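Local coordinates for DnaD domain protein (Enterococcus faecalis, PDB 2I5U), which is a DnaB/DnaD-family protein of unproven function, probably acting in the initiation of DNA replication, of which this chain is the all-helical DnaD domain, at residues Arg5-Asn10 with Lys47-Ala52; Met21-Tyr26 with Arg58-Ile63; Ile28-Lys33 with Asp69-Gly74. All coordinates share one frame; numbering follows the deposited sequence.

Contact 1. Residues Arg5-Asn10 with Lys47-Ala52; sequences RSIWEN and KAIEIA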
loop_
_atom_site.group_PDB
_atom_site.type_symbol
_atom_site.label_atom_id
_atom_site.label_comp_id
_atom_site.label_asym_id
_atom_site.label_seq_id
_atom_site.Cartn_x
_atom_site.Cartn_y
_atom_site.Cartn_z
ATOM N N ARG A 5 6.863 5.630 0.729
ATOM C CA ARG A 5 7.652 6.197 -0.365
ATOM C C ARG A 5 9.050 5.554 -0.434
ATOM O O ARG A 5 9.565 5.286 -1.533
ATOM C CB ARG A 5 7.779 7.736 -0.285
ATOM C CG ARG A 5 8.455 8.324 -1.511
ATOM C CD ARG A 5 8.700 9.837 -1.428
ATOM N NE ARG A 5 7.498 10.628 -1.681
ATOM C CZ ARG A 5 6.954 11.492 -0.822
ATOM N NH1 ARG A 5 5.847 12.158 -1.161
ATOM N NH2 ARG A 5 7.500 11.705 0.379
ATOM N N SER A 6 9.654 5.290 0.725
ATOM C CA SER A 6 11.017 4.724 0.761
ATOM C C SER A 6 11.077 3.299 0.204
ATOM O O SER A 6 11.966 2.963 -0.580
ATOM C CB SER A 6 11.588 4.716 2.176
ATOM O OG SER A 6 11.575 6.014 2.748
ATOM N N ILE A 7 10.166 2.435 0.623
ATOM C CA ILE A 7 10.180 1.084 0.101
ATOM C C ILE A 7 9.888 1.078 -1.396
ATOM O O ILE A 7 10.500 0.324 -2.144
ATOM C CB ILE A 7 9.299 0.081 0.904
ATOM C CG1 ILE A 7 9.621 -1.345 0.452
ATOM C CG2 ILE A 7 7.813 0.401 0.786
ATOM C CD1 ILE A 7 9.052 -2.424 1.285
ATOM N N TRP A 8 8.981 1.940 -1.855
ATOM C CA TRP A 8 8.693 2.090 -3.274
ATOM C C TRP A 8 9.931 2.544 -4.049
ATOM O O TRP A 8 10.390 1.882 -4.994
ATOM C CB TRP A 8 7.556 3.099 -3.448
ATOM C CG TRP A 8 7.099 3.372 -4.856
ATOM C CD1 TRP A 8 7.671 4.223 -5.756
ATOM C CD2 TRP A 8 5.917 2.862 -5.489
ATOM N NE1 TRP A 8 6.939 4.253 -6.914
ATOM C CE2 TRP A 8 5.861 3.423 -6.777
ATOM C CE3 TRP A 8 4.902 1.963 -5.093
ATOM C CZ2 TRP A 8 4.852 3.108 -7.682
ATOM C CZ3 TRP A 8 3.892 1.676 -5.996
ATOM C CH2 TRP A 8 3.875 2.248 -7.262
ATOM N N GLU A 9 10.500 3.677 -3.637
ATOM C CA GLU A 9 11.564 4.294 -4.414
ATOM C C GLU A 9 12.900 3.559 -4.380
ATOM O O GLU A 9 13.692 3.702 -5.303
ATOM C CB GLU A 9 11.729 5.765 -4.012
ATOM C CG GLU A 9 10.490 6.558 -4.368
ATOM C CD GLU A 9 10.628 8.040 -4.177
ATOM O OE1 GLU A 9 11.525 8.472 -3.399
ATOM O OE2 GLU A 9 9.792 8.780 -4.778
ATOM N N ASN A 10 13.135 2.743 -3.355
ATOM C CA ASN A 10 14.378 1.987 -3.265
ATOM C C ASN A 10 14.278 0.579 -3.821
ATOM O O ASN A 10 15.222 -0.209 -3.689
ATOM C CB ASN A 10 14.868 1.975 -1.816
ATOM C CG ASN A 10 15.371 3.324 -1.396
ATOM O OD1 ASN A 10 16.479 3.719 -1.792
ATOM N ND2 ASN A 10 14.563 4.064 -0.635
ATOM N N LYS A 47 3.561 -4.134 3.369
ATOM C CA LYS A 47 3.530 -5.572 3.099
ATOM C C LYS A 47 3.083 -5.883 1.658
ATOM O O LYS A 47 3.637 -6.764 1.010
ATOM C CB LYS A 47 2.626 -6.295 4.098
ATOM C CG LYS A 47 2.572 -7.794 3.915
ATOM C CD LYS A 47 3.855 -8.461 4.383
ATOM C CE LYS A 47 4.217 -9.683 3.557
ATOM N NZ LYS A 47 5.050 -9.298 2.380
ATOM N N ALA A 48 2.050 -5.193 1.171
ATOM C CA ALA A 48 1.597 -5.392 -0.207
ATOM C C ALA A 48 2.729 -5.031 -1.176
ATOM O O ALA A 48 2.916 -5.690 -2.186
ATOM C CB ALA A 48 0.336 -4.561 -0.511
ATOM N N ILE A 49 3.478 -3.983 -0.885
ATOM C CA ILE A 49 4.605 -3.613 -1.759
ATOM C C ILE A 49 5.678 -4.695 -1.766
ATOM O O ILE A 49 6.206 -5.068 -2.838
ATOM C CB ILE A 49 5.210 -2.248 -1.356
ATOM C CG1 ILE A 49 4.197 -1.154 -1.680
ATOM C CG2 ILE A 49 6.509 -1.979 -2.090
ATOM C CD1 ILE A 49 4.558 0.250 -1.091
ATOM N N GLU A 50 5.959 -5.251 -0.601
ATOM C CA GLU A 50 6.902 -6.384 -0.496
ATOM C C GLU A 50 6.446 -7.574 -1.330
ATOM O O GLU A 50 7.247 -8.210 -2.027
ATOM C CB GLU A 50 7.055 -6.821 0.959
ATOM C CG GLU A 50 7.852 -5.827 1.772
ATOM C CD GLU A 50 8.071 -6.254 3.201
ATOM O OE1 GLU A 50 7.116 -6.756 3.832
ATOM O OE2 GLU A 50 9.210 -6.065 3.703
ATOM N N ILE A 51 5.154 -7.873 -1.267
ATOM C CA ILE A 51 4.579 -8.979 -2.066
ATOM C C ILE A 51 4.762 -8.714 -3.572
ATOM O O ILE A 51 5.144 -9.597 -4.326
ATOM C CB ILE A 51 3.090 -9.184 -1.708
ATOM C CG1 ILE A 51 2.950 -9.777 -0.301
ATOM C CG2 ILE A 51 2.402 -10.086 -2.709
ATOM C CD1 ILE A 51 1.551 -9.711 0.286
ATOM N N ALA A 52 4.545 -7.478 -3.982
ATOM C CA ALA A 52 4.700 -7.086 -5.371
ATOM C C ALA A 52 6.158 -7.193 -5.818
ATOM O O ALA A 52 6.438 -7.598 -6.949
ATOM C CB ALA A 52 4.176 -5.638 -5.566
#

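Contact 2. Residues Met21-Tyr26 with Arg58-Ile63; sequences MTDFDY and RNYNYI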
loop_
_atom_site.group_PDB
_atom_site.type_symbol
_atom_site.label_atom_id
_atom_site.label_comp_id
_atom_site.label_asym_id
_atom_site.label_seq_id
_atom_site.Cartn_x
_atom_site.Cartn_y
_atom_site.Cartn_z
HETATM N N MSE A 21 0.791 8.524 -4.606
HETATM C CA MSE A 21 0.777 8.968 -3.186
HETATM C C MSE A 21 -0.637 9.291 -2.724
HETATM O O MSE A 21 -1.044 8.966 -1.584
HETATM C CB MSE A 21 1.690 10.168 -2.937
HETATM C CG MSE A 21 2.132 10.301 -1.456
HETATM SE SE MSE A 21 3.210 8.804 -0.713
HETATM C CE MSE A 21 1.768 7.806 0.132
ATOM N N THR A 22 -1.393 9.942 -3.598
ATOM C CA THR A 22 -2.810 10.232 -3.341
ATOM C C THR A 22 -3.553 8.928 -3.102
ATOM O O THR A 22 -4.334 8.813 -2.168
ATOM C CB THR A 22 -3.444 10.987 -4.530
ATOM O OG1 THR A 22 -2.783 12.257 -4.686
ATOM C CG2 THR A 22 -4.927 11.173 -4.325
ATOM N N ASP A 23 -3.300 7.941 -3.959
ATOM C CA ASP A 23 -3.956 6.640 -3.867
ATOM C C ASP A 23 -3.642 5.946 -2.556
ATOM O O ASP A 23 -4.524 5.361 -1.917
ATOM C CB ASP A 23 -3.553 5.748 -5.056
ATOM C CG ASP A 23 -4.145 6.204 -6.377
ATOM O OD1 ASP A 23 -5.222 6.840 -6.386
ATOM O OD2 ASP A 23 -3.547 5.929 -7.433
ATOM N N PHE A 24 -2.389 5.997 -2.141
ATOM C CA PHE A 24 -2.019 5.344 -0.891
ATOM C C PHE A 24 -2.572 6.102 0.324
ATOM O O PHE A 24 -2.929 5.473 1.331
ATOM C CB PHE A 24 -0.502 5.117 -0.798
ATOM C CG PHE A 24 0.004 3.984 -1.664
ATOM C CD1 PHE A 24 -0.673 2.777 -1.775
ATOM C CD2 PHE A 24 1.196 4.106 -2.328
ATOM C CE1 PHE A 24 -0.166 1.726 -2.565
ATOM C CE2 PHE A 24 1.696 3.061 -3.104
ATOM C CZ PHE A 24 1.002 1.880 -3.222
ATOM N N ASP A 25 -2.610 7.439 0.266
ATOM C CA ASP A 25 -3.232 8.232 1.347
ATOM C C ASP A 25 -4.685 7.820 1.516
ATOM O O ASP A 25 -5.186 7.666 2.643
ATOM C CB ASP A 25 -3.206 9.738 1.044
ATOM C CG ASP A 25 -1.866 10.382 1.294
ATOM O OD1 ASP A 25 -1.058 9.806 2.034
ATOM O OD2 ASP A 25 -1.651 11.514 0.771
ATOM N N TYR A 26 -5.361 7.635 0.394
ATOM C CA TYR A 26 -6.764 7.245 0.392
ATOM C C TYR A 26 -6.921 5.822 0.923
ATOM O O TYR A 26 -7.868 5.532 1.645
ATOM C CB TYR A 26 -7.372 7.400 -0.999
ATOM C CG TYR A 26 -8.817 7.727 -0.931
ATOM C CD1 TYR A 26 -9.243 9.042 -0.725
ATOM C CD2 TYR A 26 -9.771 6.722 -0.971
ATOM C CE1 TYR A 26 -10.576 9.342 -0.614
ATOM C CE2 TYR A 26 -11.115 7.022 -0.870
ATOM C CZ TYR A 26 -11.501 8.333 -0.688
ATOM O OH TYR A 26 -12.824 8.654 -0.555
ATOM N N ARG A 58 5.862 -4.879 -9.931
ATOM C CA ARG A 58 6.119 -3.662 -9.226
ATOM C C ARG A 58 5.333 -2.522 -9.848
ATOM O O ARG A 58 5.887 -1.615 -10.496
ATOM C CB ARG A 58 7.602 -3.358 -9.185
ATOM C CG ARG A 58 8.354 -4.328 -8.298
ATOM C CD ARG A 58 9.815 -4.144 -8.373
ATOM N NE ARG A 58 10.386 -4.738 -9.570
ATOM C CZ ARG A 58 11.686 -4.759 -9.843
ATOM N NH1 ARG A 58 12.540 -4.116 -9.039
ATOM N NH2 ARG A 58 12.137 -5.368 -10.940
ATOM N N ASN A 59 4.032 -2.559 -9.603
ATOM C CA ASN A 59 3.116 -1.507 -10.094
ATOM C C ASN A 59 1.910 -1.381 -9.189
ATOM O O ASN A 59 1.572 -2.296 -8.428
ATOM C CB ASN A 59 2.677 -1.778 -11.527
ATOM C CG ASN A 59 1.943 -3.093 -11.667
ATOM O OD1 ASN A 59 0.777 -3.208 -11.290
ATOM N ND2 ASN A 59 2.619 -4.083 -12.207
ATOM N N TYR A 60 1.276 -0.223 -9.259
ATOM C CA TYR A 60 0.139 0.070 -8.392
ATOM C C TYR A 60 -1.024 -0.886 -8.634
ATOM O O TYR A 60 -1.733 -1.255 -7.701
ATOM C CB TYR A 60 -0.313 1.523 -8.540
ATOM C CG TYR A 60 -1.518 1.820 -7.700
ATOM C CD1 TYR A 60 -1.411 1.977 -6.337
ATOM C CD2 TYR A 60 -2.791 1.917 -8.262
ATOM C CE1 TYR A 60 -2.534 2.238 -5.540
ATOM C CE2 TYR A 60 -3.898 2.181 -7.488
ATOM C CZ TYR A 60 -3.776 2.319 -6.124
ATOM O OH TYR A 60 -4.929 2.604 -5.387
ATOM N N ASN A 61 -1.262 -1.244 -9.889
ATOM C CA ASN A 61 -2.393 -2.131 -10.185
ATOM C C ASN A 61 -2.336 -3.415 -9.368
ATOM O O ASN A 61 -3.325 -3.836 -8.793
ATOM C CB ASN A 61 -2.472 -2.449 -11.676
ATOM C CG ASN A 61 -2.938 -1.263 -12.515
ATOM O OD1 ASN A 61 -3.758 -0.448 -12.073
ATOM N ND2 ASN A 61 -2.467 -1.202 -13.741
ATOM N N TYR A 62 -1.159 -4.009 -9.304
ATOM C CA TYR A 62 -0.991 -5.279 -8.607
ATOM C C TYR A 62 -1.187 -5.080 -7.098
ATOM O O TYR A 62 -1.875 -5.875 -6.420
ATOM C CB TYR A 62 0.396 -5.837 -8.885
ATOM C CG TYR A 62 0.623 -7.250 -8.392
ATOM C CD1 TYR A 62 0.306 -8.343 -9.186
ATOM C CD2 TYR A 62 1.245 -7.486 -7.181
ATOM C CE1 TYR A 62 0.546 -9.623 -8.751
ATOM C CE2 TYR A 62 1.479 -8.766 -6.746
ATOM C CZ TYR A 62 1.114 -9.827 -7.529
ATOM O OH TYR A 62 1.370 -11.140 -7.116
ATOM N N ILE A 63 -0.627 -3.989 -6.581
ATOM C CA ILE A 63 -0.758 -3.681 -5.160
ATOM C C ILE A 63 -2.212 -3.385 -4.784
ATOM O O ILE A 63 -2.700 -3.837 -3.751
ATOM C CB ILE A 63 0.178 -2.508 -4.771
ATOM C CG1 ILE A 63 1.637 -2.953 -4.907
ATOM C CG2 ILE A 63 -0.120 -2.025 -3.375
ATOM C CD1 ILE A 63 2.575 -1.817 -5.054
#

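Contact 3. Residues Ile28-Lys33 with Asp69-Gly74; sequences ISDFEK and DWEQRG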
loop_
_atom_site.group_PDB
_atom_site.type_symbol
_atom_site.label_atom_id
_atom_site.label_comp_id
_atom_site.label_asym_id
_atom_site.label_seq_id
_atom_site.Cartn_x
_atom_site.Cartn_y
_atom_site.Cartn_z
ATOM N N ILE A 28 -4.961 4.397 3.182
ATOM C CA ILE A 28 -4.799 4.501 4.630
ATOM C C ILE A 28 -6.127 4.932 5.264
ATOM O O ILE A 28 -6.572 4.338 6.271
ATOM C CB ILE A 28 -3.650 5.473 5.018
ATOM C CG1 ILE A 28 -2.298 4.864 4.642
ATOM C CG2 ILE A 28 -3.692 5.797 6.517
ATOM C CD1 ILE A 28 -1.155 5.847 4.712
ATOM N N SER A 29 -6.772 5.935 4.669
ATOM C CA SER A 29 -8.080 6.404 5.142
ATOM C C SER A 29 -9.129 5.294 5.097
ATOM O O SER A 29 -9.958 5.164 6.028
ATOM C CB SER A 29 -8.543 7.592 4.311
ATOM O OG SER A 29 -7.780 8.746 4.627
ATOM N N ASP A 30 -9.110 4.495 4.033
ATOM C CA ASP A 30 -10.104 3.447 3.858
ATOM C C ASP A 30 -9.933 2.322 4.875
ATOM O O ASP A 30 -10.920 1.807 5.408
ATOM C CB ASP A 30 -10.127 2.923 2.417
ATOM C CG ASP A 30 -10.910 3.832 1.471
ATOM O OD1 ASP A 30 -11.605 4.769 1.937
ATOM O OD2 ASP A 30 -10.840 3.600 0.255
ATOM N N PHE A 31 -8.692 1.981 5.199
ATOM C CA PHE A 31 -8.453 0.984 6.244
ATOM C C PHE A 31 -8.843 1.535 7.594
ATOM O O PHE A 31 -9.376 0.793 8.427
ATOM C CB PHE A 31 -7.015 0.460 6.229
ATOM C CG PHE A 31 -6.786 -0.610 5.196
ATOM C CD1 PHE A 31 -7.344 -1.873 5.352
ATOM C CD2 PHE A 31 -6.080 -0.342 4.039
ATOM C CE1 PHE A 31 -7.154 -2.855 4.375
ATOM C CE2 PHE A 31 -5.901 -1.329 3.074
ATOM C CZ PHE A 31 -6.443 -2.567 3.242
ATOM N N GLU A 32 -8.635 2.836 7.811
ATOM C CA GLU A 32 -9.093 3.472 9.067
ATOM C C GLU A 32 -10.607 3.417 9.219
ATOM O O GLU A 32 -11.122 3.258 10.340
ATOM C CB GLU A 32 -8.604 4.920 9.167
ATOM C CG GLU A 32 -7.113 5.030 9.495
ATOM C CD GLU A 32 -6.538 6.427 9.279
ATOM O OE1 GLU A 32 -7.183 7.268 8.605
ATOM O OE2 GLU A 32 -5.421 6.676 9.768
ATOM N N LYS A 33 -11.333 3.526 8.110
ATOM C CA LYS A 33 -12.799 3.487 8.136
ATOM C C LYS A 33 -13.355 2.140 8.599
ATOM O O LYS A 33 -14.521 2.058 8.962
ATOM C CB LYS A 33 -13.381 3.818 6.765
ATOM C CG LYS A 33 -13.282 5.285 6.378
ATOM C CD LYS A 33 -13.978 5.571 5.059
ATOM C CE LYS A 33 -13.718 7.010 4.606
ATOM N NZ LYS A 33 -14.526 7.390 3.412
ATOM N N ASP A 69 -8.627 -6.870 -1.630
ATOM C CA ASP A 69 -8.922 -8.143 -0.971
ATOM C C ASP A 69 -8.924 -7.943 0.529
ATOM O O ASP A 69 -9.914 -8.214 1.208
ATOM C CB ASP A 69 -7.870 -9.207 -1.305
ATOM C CG ASP A 69 -7.951 -9.691 -2.724
ATOM O OD1 ASP A 69 -9.036 -9.617 -3.325
ATOM O OD2 ASP A 69 -6.924 -10.175 -3.238
ATOM N N TRP A 70 -7.810 -7.432 1.034
ATOM C CA TRP A 70 -7.630 -7.272 2.465
ATOM C C TRP A 70 -8.699 -6.368 3.076
ATOM O O TRP A 70 -9.202 -6.640 4.179
ATOM C CB TRP A 70 -6.225 -6.719 2.739
ATOM C CG TRP A 70 -5.123 -7.687 2.373
ATOM C CD1 TRP A 70 -5.264 -8.985 1.984
ATOM C CD2 TRP A 70 -3.710 -7.428 2.392
ATOM N NE1 TRP A 70 -4.042 -9.544 1.734
ATOM C CE2 TRP A 70 -3.065 -8.613 1.983
ATOM C CE3 TRP A 70 -2.934 -6.304 2.698
ATOM C CZ2 TRP A 70 -1.669 -8.726 1.909
ATOM C CZ3 TRP A 70 -1.535 -6.412 2.613
ATOM C CH2 TRP A 70 -0.925 -7.608 2.217
ATOM N N GLU A 71 -9.075 -5.322 2.352
ATOM C CA GLU A 71 -10.059 -4.357 2.846
ATOM C C GLU A 71 -11.437 -4.988 2.985
ATOM O O GLU A 71 -12.103 -4.821 4.022
ATOM C CB GLU A 71 -10.148 -3.157 1.904
ATOM C CG GLU A 71 -11.224 -2.148 2.303
ATOM C CD GLU A 71 -11.522 -1.148 1.220
ATOM O OE1 GLU A 71 -11.435 -1.507 0.020
ATOM O OE2 GLU A 71 -11.876 0.016 1.560
ATOM N N GLN A 72 -11.869 -5.717 1.958
ATOM C CA GLN A 72 -13.180 -6.374 2.003
ATOM C C GLN A 72 -13.239 -7.458 3.081
ATOM O O GLN A 72 -14.287 -7.650 3.722
ATOM C CB GLN A 72 -13.575 -6.940 0.626
ATOM C CG GLN A 72 -12.667 -8.021 0.060
ATOM C CD GLN A 72 -13.058 -9.424 0.471
ATOM O OE1 GLN A 72 -14.132 -9.646 1.050
ATOM N NE2 GLN A 72 -12.192 -10.395 0.152
ATOM N N ARG A 73 -12.132 -8.167 3.285
ATOM C CA ARG A 73 -12.068 -9.196 4.340
ATOM C C ARG A 73 -12.058 -8.558 5.730
ATOM O O ARG A 73 -12.401 -9.209 6.721
ATOM C CB ARG A 73 -10.833 -10.095 4.164
ATOM C CG ARG A 73 -10.843 -10.934 2.878
ATOM C CD ARG A 73 -10.124 -12.273 3.048
ATOM N NE ARG A 73 -9.253 -12.621 1.915
ATOM C CZ ARG A 73 -8.496 -13.724 1.855
ATOM N NH1 ARG A 73 -7.726 -13.953 0.791
ATOM N NH2 ARG A 73 -8.498 -14.596 2.860
ATOM N N GLY A 74 -11.674 -7.283 5.792
ATOM C CA GLY A 74 -11.653 -6.528 7.033
ATOM C C GLY A 74 -10.359 -6.703 7.794
ATOM O O GLY A 74 -10.332 -6.569 9.021
HETATM O O HOH W 1 -12.849 1.087 3.763
#

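Contact 1. Residues Arg5-Asn10 with Lys47-Ala52
Ile-7 holds CG1 anti to the backbone N (chi1 -168°), which leaves CG2 between the N and the carbonyl carbon and presents both branches to Ile-49. Ile-49 has the other setting: its CG2 is the branch anti to the backbone N, while CG1 lies beside that N (chi1 -69°). Through these isoleucines helix 2-9 packs on helix 38-55 in the four-helix DnaD domain. The two short helical segments run nearly parallel, at 7°, with axes 10.2 Å apart, a gap that the methyls of Ile-7 and Ile-49 span.

The two isoleucines lie alongside each other, pointing in opposite senses. CG2 of Ile-7 lies 3.8 Å from CD1 of Ile-49 and 4.0 Å from CG2 of the same residue, so one methyl meets two. Trp-8 adds a looser touch, since Ile-49 CD1 sits near the plane of the indole, at its edge, 4.4 Å from CE3. Phe-13 and Met-16 also pack on this indole, and Ile-63 of helix 60-73 continues the apolar layer beyond Ile-49.

At the more exposed margin Glu-50 contributes aliphatic carbon, its carboxylate being turned to Lys-47 (OE1 to NZ 3.6 Å, a salt bridge). Crossing it at about a right angle, Ile-7 places CD1 3.6 Å from CG of Glu-50.

Contact 2. Residues Met21-Tyr26 with Arg58-Ile63
Aromatic packing comes first: Tyr-60 turns its edge toward the face of Phe-24 in an offset edge-to-face pair. The ring planes stand at 67° and the centroids are 5.5 Å apart. The nearest carbons are CE1 of Phe-24 and CE1 of Tyr-60, at 3.8 Å, and the Phe-24 atom lies in the plane of the tyrosine ring. Tyr-60 reaches across because its CG is anti to the backbone N (chi1 177°), which directs the ring at helix 18-32.

Aliphatic contact is supplied by Ile-63, whose CG2 sits at the edge of the Phe-24 ring, 3.8 Å from CE1. The methyl and Tyr-60 thus converge on the same end of the phenyl group. Both join helix 18-32 to the start of helix 60-73, within the all-helical DnaD domain; Ile-4 of helix 2-9 and Ile-45 of helix 38-55 also touch Phe-24, so all four helices meet at this ring.

Polar groups take part without a direct hydrogen bond between the segments. Asp-23 places OD2 over one face of Tyr-60, 3.7 Å above the plane and offset toward the rim, with carboxylate and ring planes 25° apart. That oxygen is salt-bridged to Lys-19, which would offset its negative charge beside the ring. Asp-23 CB lies 3.4 Å from Tyr-60 OH, and the hydroxyl has a weak hydrogen bond with Trp-27 NE1.

A capping bond marks the start of helix 60-73. Asn-59 is its N-cap, and OD1 of Asn-59 accepts from N of Tyr-62 at 2.9 Å.

Contact 3. Residues Ile28-Lys33 with Asp69-Gly74
Glu-71 reaches from helix 60-73 toward Asp-30 and Phe-31 of helix 18-32, and its atoms trace this side of the DnaD-domain helix bundle from apolar interior to water. The two short helical segments run at 18° to each other, with axes 10.6 Å apart. CB of Glu-71 lies 3.9 Å from CE1 of Phe-31, at the apolar base of the side chain. CG stands anti to the backbone N (chi1 176°) and the chain stays extended beyond it, carrying the carboxylate past the ring to Asp-30. There OE2 meets CB of Asp-30 at 3.5 Å.

The two carboxylates come near without bonding: OD2 of Asp-30 and OE2 of Glu-71 are 4.0 Å apart, with their planes at 22°. Such proximity would be expected to be unfavourable, and the donor that serves OE2 is a water whose other bond goes to the backbone O of Asp-30, not to the Asp-30 carboxylate.

Phe-31 fills the inner part of the contact by meeting backbone as well as side chain. Its CE1 is 3.6 Å from CA of Glu-71, while Trp-70 C lies near the ring plane, at the edge. Ala-41 and Leu-44 of helix 38-55 also pack on Phe-31. Beyond Glu-71 the helix ends in a Schellman motif with Gly-74, of positive phi, as C-prime residue. The bridging water lies 2.6 Å from both O of Asp-30 and OE2 of Glu-71.

Contacts 2 and 3 join the same two helices, 18-32 and 60-73, with their centres about 14 Å apart, whereas contact 1 brings in helices 2-9 and 38-55. Contact 1 lies about 10 Å from contact 2, centre to centre, and touches it directly: Ile-63 CD1 is 3.8 Å from Ile-49 CG1 and 3.9 Å from Trp-8 CZ3, so that the apolar packing of the two contacts is continuous through Ile-63. Contacts 1 and 3, about 18 Å apart between centres and on opposite sides of the chain's centre, still meet where Ile-51 CD1 packs 3.7 Å from Trp-70 CZ2. A bound magnesium ion lies about 10 Å from the side chain of Asp-23 and about 14 Å from that of Asp-30.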